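Local coordinates for protein aminopeptidase (Aneurinibacillus sp. AM-1, PDB 5IB9) that probably removes N-terminal amino acids from peptides as a zinc-dependent exopeptidase of the M28 family, here with a bestatin-type inhibitor bound, at residues Ile312-Asp317 with Ile362-Glu367; Ser335-Tyr340 with Asp411-Asn416; Lys320-Asp325 with Gly355-Leu360. All coordinates share one frame; numbering follows the deposited sequence.

Contact 1 (Ile312-Asp317 with Ile362-Glu367). With BES (2-(3-amino-2-hydroxy-4-phenyl-butyrylamino)-4-methyl-pentanoic acid), chain H.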
loop_
_atom_site.group_PDB
_atom_site.type_symbol
_atom_site.label_atom_id
_atom_site.label_comp_id
_atom_site.label_asym_id
_atom_site.label_seq_id
_atom_site.Cartn_x
_atom_site.Cartn_y
_atom_site.Cartn_z
ATOM N N ILE A 312 2.930 18.178 -25.736
ATOM C CA ILE A 312 2.700 16.858 -26.281
ATOM C C ILE A 312 1.856 16.106 -25.266
ATOM O O ILE A 312 1.863 16.445 -24.057
ATOM C CB ILE A 312 4.042 16.135 -26.564
ATOM C CG1 ILE A 312 3.828 14.752 -27.250
ATOM C CG2 ILE A 312 4.841 16.024 -25.319
ATOM C CD1 ILE A 312 5.096 14.353 -28.023
ATOM N N MET A 313 1.192 15.059 -25.730
ATOM C CA MET A 313 0.477 14.183 -24.763
ATOM C C MET A 313 1.195 12.848 -24.716
ATOM O O MET A 313 1.362 12.248 -25.747
ATOM C CB MET A 313 -0.893 13.909 -25.295
ATOM C CG MET A 313 -1.709 15.163 -25.487
ATOM S SD MET A 313 -3.377 14.940 -26.156
ATOM C CE MET A 313 -2.992 14.349 -27.847
ATOM N N TYR A 314 1.535 12.325 -23.533
ATOM C CA TYR A 314 2.207 11.045 -23.464
ATOM C C TYR A 314 1.302 10.010 -22.809
ATOM O O TYR A 314 0.654 10.243 -21.784
ATOM C CB TYR A 314 3.442 11.147 -22.598
ATOM C CG TYR A 314 4.660 11.766 -23.267
ATOM C CD1 TYR A 314 5.071 11.367 -24.515
ATOM C CD2 TYR A 314 5.333 12.771 -22.626
ATOM C CE1 TYR A 314 6.223 11.999 -25.117
ATOM C CE2 TYR A 314 6.510 13.424 -23.226
ATOM C CZ TYR A 314 6.920 12.969 -24.433
ATOM O OH TYR A 314 8.010 13.583 -25.068
ATOM N N THR A 315 1.268 8.798 -23.395
ATOM C CA THR A 315 0.567 7.722 -22.805
ATOM C C THR A 315 1.574 6.585 -22.454
ATOM O O THR A 315 2.662 6.489 -23.095
ATOM C CB THR A 315 -0.586 7.145 -23.653
ATOM O OG1 THR A 315 0.042 6.578 -24.825
ATOM C CG2 THR A 315 -1.524 8.281 -24.086
ATOM N N ILE A 316 1.214 5.732 -21.518
ATOM C CA ILE A 316 2.188 4.684 -21.055
ATOM C C ILE A 316 2.492 3.697 -22.166
ATOM O O ILE A 316 3.686 3.318 -22.230
ATOM C CB ILE A 316 1.530 3.930 -19.857
ATOM C CG1 ILE A 316 1.290 4.899 -18.659
ATOM C CG2 ILE A 316 2.370 2.725 -19.420
ATOM C CD1 ILE A 316 2.458 5.752 -18.233
ATOM N N ASP A 317 1.446 3.301 -22.919
ATOM C CA ASP A 317 1.625 2.325 -24.001
ATOM C C ASP A 317 1.861 2.966 -25.355
ATOM O O ASP A 317 1.903 2.237 -26.348
ATOM C CB ASP A 317 0.452 1.344 -23.993
ATOM C CG ASP A 317 -0.889 2.025 -24.000
ATOM O OD1 ASP A 317 -1.916 1.294 -23.792
ATOM O OD2 ASP A 317 -0.964 3.280 -24.219
ATOM N N ILE A 362 2.634 17.856 -21.183
ATOM C CA ILE A 362 3.988 18.374 -20.787
ATOM C C ILE A 362 4.559 19.034 -22.015
ATOM O O ILE A 362 4.175 18.685 -23.159
ATOM C CB ILE A 362 4.860 17.201 -20.383
ATOM C CG1 ILE A 362 6.255 17.702 -19.934
ATOM C CG2 ILE A 362 4.927 16.081 -21.435
ATOM C CD1 ILE A 362 7.009 16.606 -19.067
ATOM N N HIS A 363 5.406 20.063 -21.764
ATOM C CA HIS A 363 6.119 20.658 -22.914
ATOM C C HIS A 363 7.441 19.884 -23.095
ATOM O O HIS A 363 8.199 19.746 -22.182
ATOM C CB HIS A 363 6.403 22.094 -22.701
ATOM C CG HIS A 363 5.179 22.942 -22.567
ATOM N ND1 HIS A 363 4.378 23.345 -23.605
ATOM C CD2 HIS A 363 4.630 23.465 -21.441
ATOM C CE1 HIS A 363 3.356 24.068 -23.129
ATOM N NE2 HIS A 363 3.519 24.162 -21.820
ATOM N N ALA A 364 7.649 19.401 -24.340
ATOM C CA ALA A 364 8.803 18.513 -24.632
ATOM C C ALA A 364 9.416 18.956 -25.968
ATOM O O ALA A 364 8.760 19.470 -26.847
ATOM C CB ALA A 364 8.338 17.049 -24.719
ATOM N N PRO A 365 10.755 18.855 -26.061
ATOM C CA PRO A 365 11.695 18.435 -25.034
ATOM C C PRO A 365 11.710 19.439 -23.845
ATOM O O PRO A 365 11.487 20.680 -24.001
ATOM C CB PRO A 365 13.060 18.400 -25.799
ATOM C CG PRO A 365 12.848 19.381 -26.886
ATOM C CD PRO A 365 11.414 19.218 -27.331
ATOM N N VAL A 366 12.004 18.874 -22.694
ATOM C CA VAL A 366 11.946 19.629 -21.458
ATOM C C VAL A 366 13.127 20.609 -21.380
ATOM O O VAL A 366 14.178 20.439 -22.031
ATOM C CB VAL A 366 11.895 18.786 -20.186
ATOM C CG1 VAL A 366 10.695 17.742 -20.257
ATOM C CG2 VAL A 366 13.237 18.060 -19.868
ATOM N N GLU A 367 12.962 21.621 -20.565
ATOM C CA GLU A 367 13.988 22.663 -20.354
ATOM C C GLU A 367 15.238 22.099 -19.667
ATOM O O GLU A 367 15.244 21.010 -19.063
ATOM C CB GLU A 367 13.338 23.711 -19.488
ATOM C CG GLU A 367 13.068 23.151 -18.068
ATOM C CD GLU A 367 11.631 22.747 -17.890
ATOM O OE1 GLU A 367 10.994 22.249 -18.838
ATOM O OE2 GLU A 367 11.078 23.042 -16.770
HETATM N N2 BES H . 7.984 15.559 -14.507
HETATM C C1 BES H . 8.861 14.418 -14.243
HETATM C C6 BES H . 8.686 13.410 -15.376
HETATM C C7 BES H . 9.223 13.769 -16.757
HETATM C C8 BES H . 10.443 14.464 -16.953
HETATM C C12 BES H . 8.477 13.347 -17.879
HETATM C C9 BES H . 10.892 14.725 -18.265
HETATM C C11 BES H . 8.928 13.616 -19.202
HETATM C C10 BES H . 10.134 14.312 -19.379
HETATM C C2 BES H . 8.518 13.798 -12.883
HETATM O O2 BES H . 8.426 14.962 -12.063
HETATM C C3 BES H . 9.707 12.984 -12.504
HETATM O O3 BES H . 10.759 13.575 -12.286
HETATM N N1 BES H . 9.579 11.702 -12.517
HETATM C C4 BES H . 10.747 10.863 -12.232
HETATM C C13 BES H . 10.197 9.451 -12.334
HETATM C C14 BES H . 9.122 9.113 -11.296
HETATM C C15 BES H . 8.838 7.633 -11.519
HETATM C C16 BES H . 9.500 9.432 -9.848
HETATM C C5 BES H . 11.824 10.935 -13.308
HETATM O O1 BES H . 12.990 10.532 -13.028
HETATM O O4 BES H . 11.590 11.361 -14.454
#
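I312 and I362 join two neighbouring strands of the M28 peptidase domain, 310-315 and 358-364, as an antiparallel hydrogen-bonded pair. The bond from I312 N to I362 O is the shorter of the two at 2.9 Å, while I362 N reaches I312 O across 3.3 Å. The short strand segments turn strongly against each other, with 106° between their directions, and beyond this pair the two segments run apart.

The tight part lies beside the bridge, where both isoleucines project from the same face of the sheet. I362 CG2 presses obliquely against the ring of Y314, 3.5 Å from CD2 and nearly as close to CE2. I312 CG2 rests over one face of the Y314 ring, near its rim, and touches A364 CB at 3.7 Å. The two CG2 methyls also meet each other, completing a small cluster of branched aliphatic groups and one aromatic ring. A364 stands at the edge of this cluster, its CB 3.5 Å from Y314 OH, and both of these residues are partly exposed.

The loose side begins after it, at the exposed P365, which makes no contact with 312-317. A cis peptide bond before this proline redirects the chain, and V366 makes its contact with the inhibitor instead of the neighbouring strand.

I362 thus faces two ways. With CG1 anti to the backbone N (chi1 -179°), its longer branch leaves the Y314 side and runs into the ligand pocket, where a zinc ion lies about 7 Å from the nearest atom of its side chain. There CD1 packs on the inhibitor's phenyl ring, 3.6 Å from BES C11, and V366 CG1 meets the same ring 3.6 Å from C10.

Contact 2 (Ser335-Tyr340 with Asp411-Asn416)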
loop_
_atom_site.group_PDB
_atom_site.type_symbol
_atom_site.label_atom_id
_atom_site.label_comp_id
_atom_site.label_asym_id
_atom_site.label_seq_id
_atom_site.Cartn_x
_atom_site.Cartn_y
_atom_site.Cartn_z
ATOM N N SER A 335 -5.414 25.712 -31.072
ATOM C CA SER A 335 -4.019 25.904 -31.243
ATOM C C SER A 335 -3.435 25.252 -32.426
ATOM O O SER A 335 -2.417 25.676 -32.904
ATOM C CB SER A 335 -3.297 25.424 -29.982
ATOM O OG SER A 335 -3.520 26.406 -29.018
ATOM N N GLY A 336 -3.964 24.103 -32.859
ATOM C CA GLY A 336 -3.305 23.351 -33.942
ATOM C C GLY A 336 -3.165 21.879 -33.620
ATOM O O GLY A 336 -3.949 21.303 -32.783
ATOM N N VAL A 337 -2.245 21.233 -34.330
ATOM C CA VAL A 337 -2.040 19.789 -34.163
ATOM C C VAL A 337 -1.284 19.493 -32.900
ATOM O O VAL A 337 -0.249 20.088 -32.595
ATOM C CB VAL A 337 -1.162 19.327 -35.334
ATOM C CG1 VAL A 337 -0.743 17.872 -35.069
ATOM C CG2 VAL A 337 -1.908 19.450 -36.612
ATOM N N LEU A 338 -1.872 18.616 -32.072
ATOM C CA LEU A 338 -1.242 18.160 -30.836
ATOM C C LEU A 338 -0.835 16.733 -30.931
ATOM O O LEU A 338 -1.660 15.849 -30.904
ATOM C CB LEU A 338 -2.205 18.394 -29.620
ATOM C CG LEU A 338 -1.692 18.008 -28.232
ATOM C CD1 LEU A 338 -0.448 18.813 -27.998
ATOM C CD2 LEU A 338 -2.769 18.462 -27.164
ATOM N N PRO A 339 0.448 16.491 -30.988
ATOM C CA PRO A 339 0.932 15.141 -31.120
ATOM C C PRO A 339 0.826 14.300 -29.829
ATOM O O PRO A 339 0.642 14.843 -28.692
ATOM C CB PRO A 339 2.413 15.329 -31.444
ATOM C CG PRO A 339 2.609 16.625 -31.844
ATOM C CD PRO A 339 1.550 17.437 -30.972
ATOM N N TYR A 340 0.924 12.986 -29.956
ATOM C CA TYR A 340 1.073 12.159 -28.751
ATOM C C TYR A 340 2.371 11.361 -28.820
ATOM O O TYR A 340 2.941 11.200 -29.931
ATOM C CB TYR A 340 -0.146 11.220 -28.525
ATOM C CG TYR A 340 -0.271 10.096 -29.563
ATOM C CD1 TYR A 340 -0.127 8.771 -29.142
ATOM C CD2 TYR A 340 -0.574 10.410 -30.882
ATOM C CE1 TYR A 340 -0.273 7.703 -30.117
ATOM C CE2 TYR A 340 -0.700 9.339 -31.873
ATOM C CZ TYR A 340 -0.534 8.057 -31.440
ATOM O OH TYR A 340 -0.660 6.988 -32.314
ATOM N N ASP A 411 -7.302 13.326 -36.949
ATOM C CA ASP A 411 -6.002 12.678 -37.020
ATOM C C ASP A 411 -5.060 13.523 -36.201
ATOM O O ASP A 411 -5.122 14.765 -36.156
ATOM C CB ASP A 411 -5.412 12.617 -38.447
ATOM C CG ASP A 411 -6.294 11.852 -39.413
ATOM O OD1 ASP A 411 -5.968 10.700 -39.793
ATOM O OD2 ASP A 411 -7.337 12.431 -39.795
ATOM N N TYR A 412 -4.175 12.857 -35.516
ATOM C CA TYR A 412 -3.085 13.543 -34.944
ATOM C C TYR A 412 -1.934 12.567 -34.837
ATOM O O TYR A 412 -2.182 11.375 -34.661
ATOM C CB TYR A 412 -3.571 14.149 -33.569
ATOM C CG TYR A 412 -4.142 13.122 -32.557
ATOM C CD1 TYR A 412 -5.465 12.666 -32.684
ATOM C CD2 TYR A 412 -3.391 12.686 -31.481
ATOM C CE1 TYR A 412 -6.055 11.803 -31.716
ATOM C CE2 TYR A 412 -3.976 11.772 -30.514
ATOM C CZ TYR A 412 -5.252 11.408 -30.639
ATOM O OH TYR A 412 -5.783 10.511 -29.723
ATOM N N PRO A 413 -0.669 13.027 -34.907
ATOM C CA PRO A 413 0.493 12.150 -35.134
ATOM C C PRO A 413 1.162 11.679 -33.899
ATOM O O PRO A 413 1.070 12.353 -32.865
ATOM C CB PRO A 413 1.461 13.078 -35.863
ATOM C CG PRO A 413 1.206 14.448 -35.245
ATOM C CD PRO A 413 -0.280 14.457 -35.095
ATOM N N ARG A 414 1.787 10.508 -33.964
ATOM C CA ARG A 414 2.666 10.065 -32.942
ATOM C C ARG A 414 3.995 10.673 -33.170
ATOM O O ARG A 414 4.482 10.693 -34.309
ATOM C CB ARG A 414 2.768 8.536 -32.989
ATOM C CG ARG A 414 3.441 7.844 -31.778
ATOM C CD ARG A 414 2.937 6.365 -31.817
ATOM N NE ARG A 414 3.409 5.476 -30.748
ATOM C CZ ARG A 414 4.683 5.281 -30.438
ATOM N NH1 ARG A 414 5.633 5.965 -31.078
ATOM N NH2 ARG A 414 5.022 4.409 -29.481
ATOM N N ARG A 415 4.614 11.185 -32.113
ATOM C CA ARG A 415 5.913 11.826 -32.224
ATOM C C ARG A 415 6.850 11.278 -31.186
ATOM O O ARG A 415 6.454 11.117 -30.033
ATOM C CB ARG A 415 5.810 13.338 -32.162
ATOM C CG ARG A 415 5.582 13.880 -33.572
ATOM C CD ARG A 415 5.651 15.385 -33.728
ATOM N NE ARG A 415 4.748 15.805 -34.819
ATOM C CZ ARG A 415 4.309 17.057 -34.984
ATOM N NH1 ARG A 415 4.702 17.997 -34.129
ATOM N NH2 ARG A 415 3.485 17.386 -35.993
ATOM N N ASN A 416 8.089 10.970 -31.597
ATOM C CA ASN A 416 9.125 10.349 -30.718
ATOM C C ASN A 416 10.256 11.300 -30.327
ATOM O O ASN A 416 10.168 11.989 -29.295
ATOM C CB ASN A 416 9.704 9.079 -31.364
ATOM C CG ASN A 416 8.620 8.157 -31.924
ATOM O OD1 ASN A 416 8.797 7.533 -32.975
ATOM N ND2 ASN A 416 7.476 8.078 -31.221
HETATM O O HOH W 1 2.092 20.237 -34.040
#
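Y340 and Y412 both place CG between their own backbone N and carbonyl carbon (chi1 69° and 57°), which swings the two rings into one another across the contact. They cross at about a right angle as side chains and meet obliquely, with planes 69° apart and CD2 of Y340 3.7 Å from CD2 of Y412. On another side of the Y340 ring lies R414, whose aliphatic chain runs over a face in a CH-pi contact, CB standing 4.1 Å from the ring centroid. The polar ends look elsewhere: Y412 OH turns to T324 and D325, its ring is in cation-pi contact with K320, and R414 NE donates to G318 O.

The backbones are tied by a single bridge between Y340 and R414, with the bonding pattern of a parallel pair. Y340 N donates to P413 O at 3.0 Å, and R415 N returns a short bond of 2.7 Å to Y340 O. The same oxygen is approached by R414 CA at 3.2 Å, a CA-H...O contact. In this way the C-terminal tail, which follows helix 382-400, is laid against the start of strand 340-342 in the peptidase domain.

Towards V337 the two prolines carry the packing, one against a valine methyl and one against a guanidinium. V337 CG1 is squeezed onto P413 CD at 3.4 Å, tighter than ordinary van der Waals contact, while P339 sits over one face of the R415 guanidinium, with CG 3.4 Å from NH1. A water donates to V337 O and, more weakly, accepts from R415 NH1 beside the exposed V337 and R415. Deeper in, L338 O is buried against CB and CD2 of Y412 with no polar partner in the model.

Contact 3 (Lys320-Asp325 with Gly355-Leu360)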
loop_
_atom_site.group_PDB
_atom_site.type_symbol
_atom_site.label_atom_id
_atom_site.label_comp_id
_atom_site.label_asym_id
_atom_site.label_seq_id
_atom_site.Cartn_x
_atom_site.Cartn_y
_atom_site.Cartn_z
ATOM N N LYS A 320 -3.152 5.803 -28.577
ATOM C CA LYS A 320 -4.234 6.805 -28.344
ATOM C C LYS A 320 -5.299 6.331 -27.366
ATOM O O LYS A 320 -5.613 5.121 -27.316
ATOM C CB LYS A 320 -4.957 7.175 -29.633
ATOM C CG LYS A 320 -4.036 7.759 -30.657
ATOM C CD LYS A 320 -4.884 8.088 -31.908
ATOM C CE LYS A 320 -3.983 8.942 -32.855
ATOM N NZ LYS A 320 -4.540 8.722 -34.222
ATOM N N ASN A 321 -5.901 7.247 -26.596
ATOM C CA ASN A 321 -7.034 6.844 -25.763
ATOM C C ASN A 321 -8.009 7.990 -25.648
ATOM O O ASN A 321 -7.847 9.000 -26.350
ATOM C CB ASN A 321 -6.600 6.343 -24.383
ATOM C CG ASN A 321 -5.783 7.372 -23.624
ATOM O OD1 ASN A 321 -6.163 8.532 -23.629
ATOM N ND2 ASN A 321 -4.659 6.961 -22.976
ATOM N N ARG A 322 -9.054 7.884 -24.857
ATOM C CA ARG A 322 -10.040 8.947 -24.833
ATOM C C ARG A 322 -9.442 10.295 -24.392
ATOM O O ARG A 322 -9.842 11.315 -24.856
ATOM C CB ARG A 322 -11.198 8.537 -23.945
ATOM C CG ARG A 322 -12.348 9.633 -23.861
ATOM C CD ARG A 322 -13.462 9.276 -22.929
ATOM N NE ARG A 322 -14.158 8.079 -23.355
ATOM C CZ ARG A 322 -14.056 6.922 -22.767
ATOM N NH1 ARG A 322 -13.296 6.741 -21.719
ATOM N NH2 ARG A 322 -14.708 5.935 -23.267
ATOM N N VAL A 323 -8.454 10.239 -23.512
ATOM C CA VAL A 323 -7.891 11.536 -23.050
ATOM C C VAL A 323 -7.097 12.170 -24.223
ATOM O O VAL A 323 -7.152 13.401 -24.423
ATOM C CB VAL A 323 -6.950 11.283 -21.844
ATOM C CG1 VAL A 323 -6.191 12.582 -21.422
ATOM C CG2 VAL A 323 -7.766 10.857 -20.653
ATOM N N THR A 324 -6.287 11.393 -24.937
ATOM C CA THR A 324 -5.556 12.004 -26.057
ATOM C C THR A 324 -6.536 12.402 -27.163
ATOM O O THR A 324 -6.277 13.434 -27.864
ATOM C CB THR A 324 -4.407 11.183 -26.650
ATOM O OG1 THR A 324 -4.965 9.974 -27.244
ATOM C CG2 THR A 324 -3.421 10.832 -25.556
ATOM N N ASP A 325 -7.657 11.692 -27.339
ATOM C CA ASP A 325 -8.649 12.153 -28.337
ATOM C C ASP A 325 -9.236 13.506 -27.973
ATOM O O ASP A 325 -9.454 14.387 -28.842
ATOM C CB ASP A 325 -9.780 11.112 -28.483
ATOM C CG ASP A 325 -9.365 9.868 -29.167
ATOM O OD1 ASP A 325 -8.361 9.801 -29.857
ATOM O OD2 ASP A 325 -10.152 8.879 -29.028
ATOM N N GLY A 355 -6.364 0.454 -15.833
ATOM C CA GLY A 355 -7.242 0.422 -17.005
ATOM C C GLY A 355 -7.901 1.734 -17.363
ATOM O O GLY A 355 -8.683 1.775 -18.293
ATOM N N ILE A 356 -7.589 2.831 -16.635
ATOM C CA ILE A 356 -8.301 4.075 -16.900
ATOM C C ILE A 356 -7.521 4.810 -18.002
ATOM O O ILE A 356 -6.309 4.882 -17.946
ATOM C CB ILE A 356 -8.233 4.895 -15.640
ATOM C CG1 ILE A 356 -9.071 4.240 -14.538
ATOM C CG2 ILE A 356 -8.796 6.356 -15.907
ATOM C CD1 ILE A 356 -8.963 4.874 -13.101
ATOM N N PRO A 357 -8.244 5.316 -19.018
ATOM C CA PRO A 357 -7.531 6.116 -20.064
ATOM C C PRO A 357 -6.767 7.308 -19.438
ATOM O O PRO A 357 -7.399 8.033 -18.668
ATOM C CB PRO A 357 -8.674 6.596 -21.019
ATOM C CG PRO A 357 -9.889 5.653 -20.750
ATOM C CD PRO A 357 -9.708 5.328 -19.212
ATOM N N ALA A 358 -5.505 7.553 -19.700
ATOM C CA ALA A 358 -4.779 8.551 -18.929
ATOM C C ALA A 358 -3.739 9.102 -19.863
ATOM O O ALA A 358 -3.203 8.335 -20.744
ATOM C CB ALA A 358 -4.082 7.895 -17.671
ATOM N N ALA A 359 -3.370 10.375 -19.729
ATOM C CA ALA A 359 -2.265 10.918 -20.493
ATOM C C ALA A 359 -1.645 12.039 -19.698
ATOM O O ALA A 359 -2.394 12.800 -18.979
ATOM C CB ALA A 359 -2.826 11.515 -21.840
ATOM N N LEU A 360 -0.368 12.242 -19.931
ATOM C CA LEU A 360 0.446 13.357 -19.386
ATOM C C LEU A 360 0.517 14.421 -20.429
ATOM O O LEU A 360 0.854 14.175 -21.630
ATOM C CB LEU A 360 1.816 12.782 -19.068
ATOM C CG LEU A 360 2.876 13.861 -18.874
ATOM C CD1 LEU A 360 2.617 14.821 -17.648
ATOM C CD2 LEU A 360 4.315 13.173 -18.683
#
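The first turn of helix 322-334 lies against the chain entering strand 358-364, its backbone closest where N321 CA is 5.8 Å from P357 CA and V323 CA is 6.0 Å from A358 CA. From the helix end N321 sends its amide across: ND2 donates to A358 O at 3.0 Å, coming from above the carbonyl plane (46° out of it) and so off the lone pairs. Its CB and CG meanwhile pass obliquely over P357 CB.

The other end of that amide works within the helix. With CG between the backbone N and the carbonyl carbon (chi1 57°), OD1 folds back to accept a bond from T324 N at 3.1 Å and a weak one from V323 N. T324 OG1 answers by accepting from N321 N at 3.0 Å, so the two residues form a capping box, with N321 as N-cap; OG1 has Y412 as an outside partner. Replacing N321 by an alanine would probably leave A358 O without its amide donor and the N-H groups of V323 and T324 without their cap.

Apolar packing continues down the strand. V323 CG1 lies 3.6 Å from A359 CB, and T324 CG2 reaches the same methyl at 3.8 Å, the two holding it against the helix. V323 CG2 rests on the P357 carbonyl, with F298 of strand 294-300 also touching this valine. Nearer the surface, R322 runs beside P357, pointing the same way, and brings NH1 within 3.7 Å of CG; that nitrogen is hydrogen-bonded to I295 O.

In the fold
Strand 310-315 is the hub. In contact 1 it pairs with strand 358-364, whose I362 lines the inhibitor pocket. Contacts 1 and 2, whose centres are 11 Å apart, are joined by M313 N to P339 O (3.0 Å). Y314 N bonds to L360 O (2.7 Å), tying contact 1 to contact 3 through the strand 358-364 that both use. Contacts 2 and 3, 14 Å apart by centres, meet through hydrogen bonds of Y412 OH, 2.7 Å from both T324 OG1 and D325 OD1, so the C-terminal tail is fastened to the capped helix start. Of the three, only contact 1 touches the inhibitor: the Y340 and A359 side chains stay about 13 and 12 Å from it at the nearest atoms.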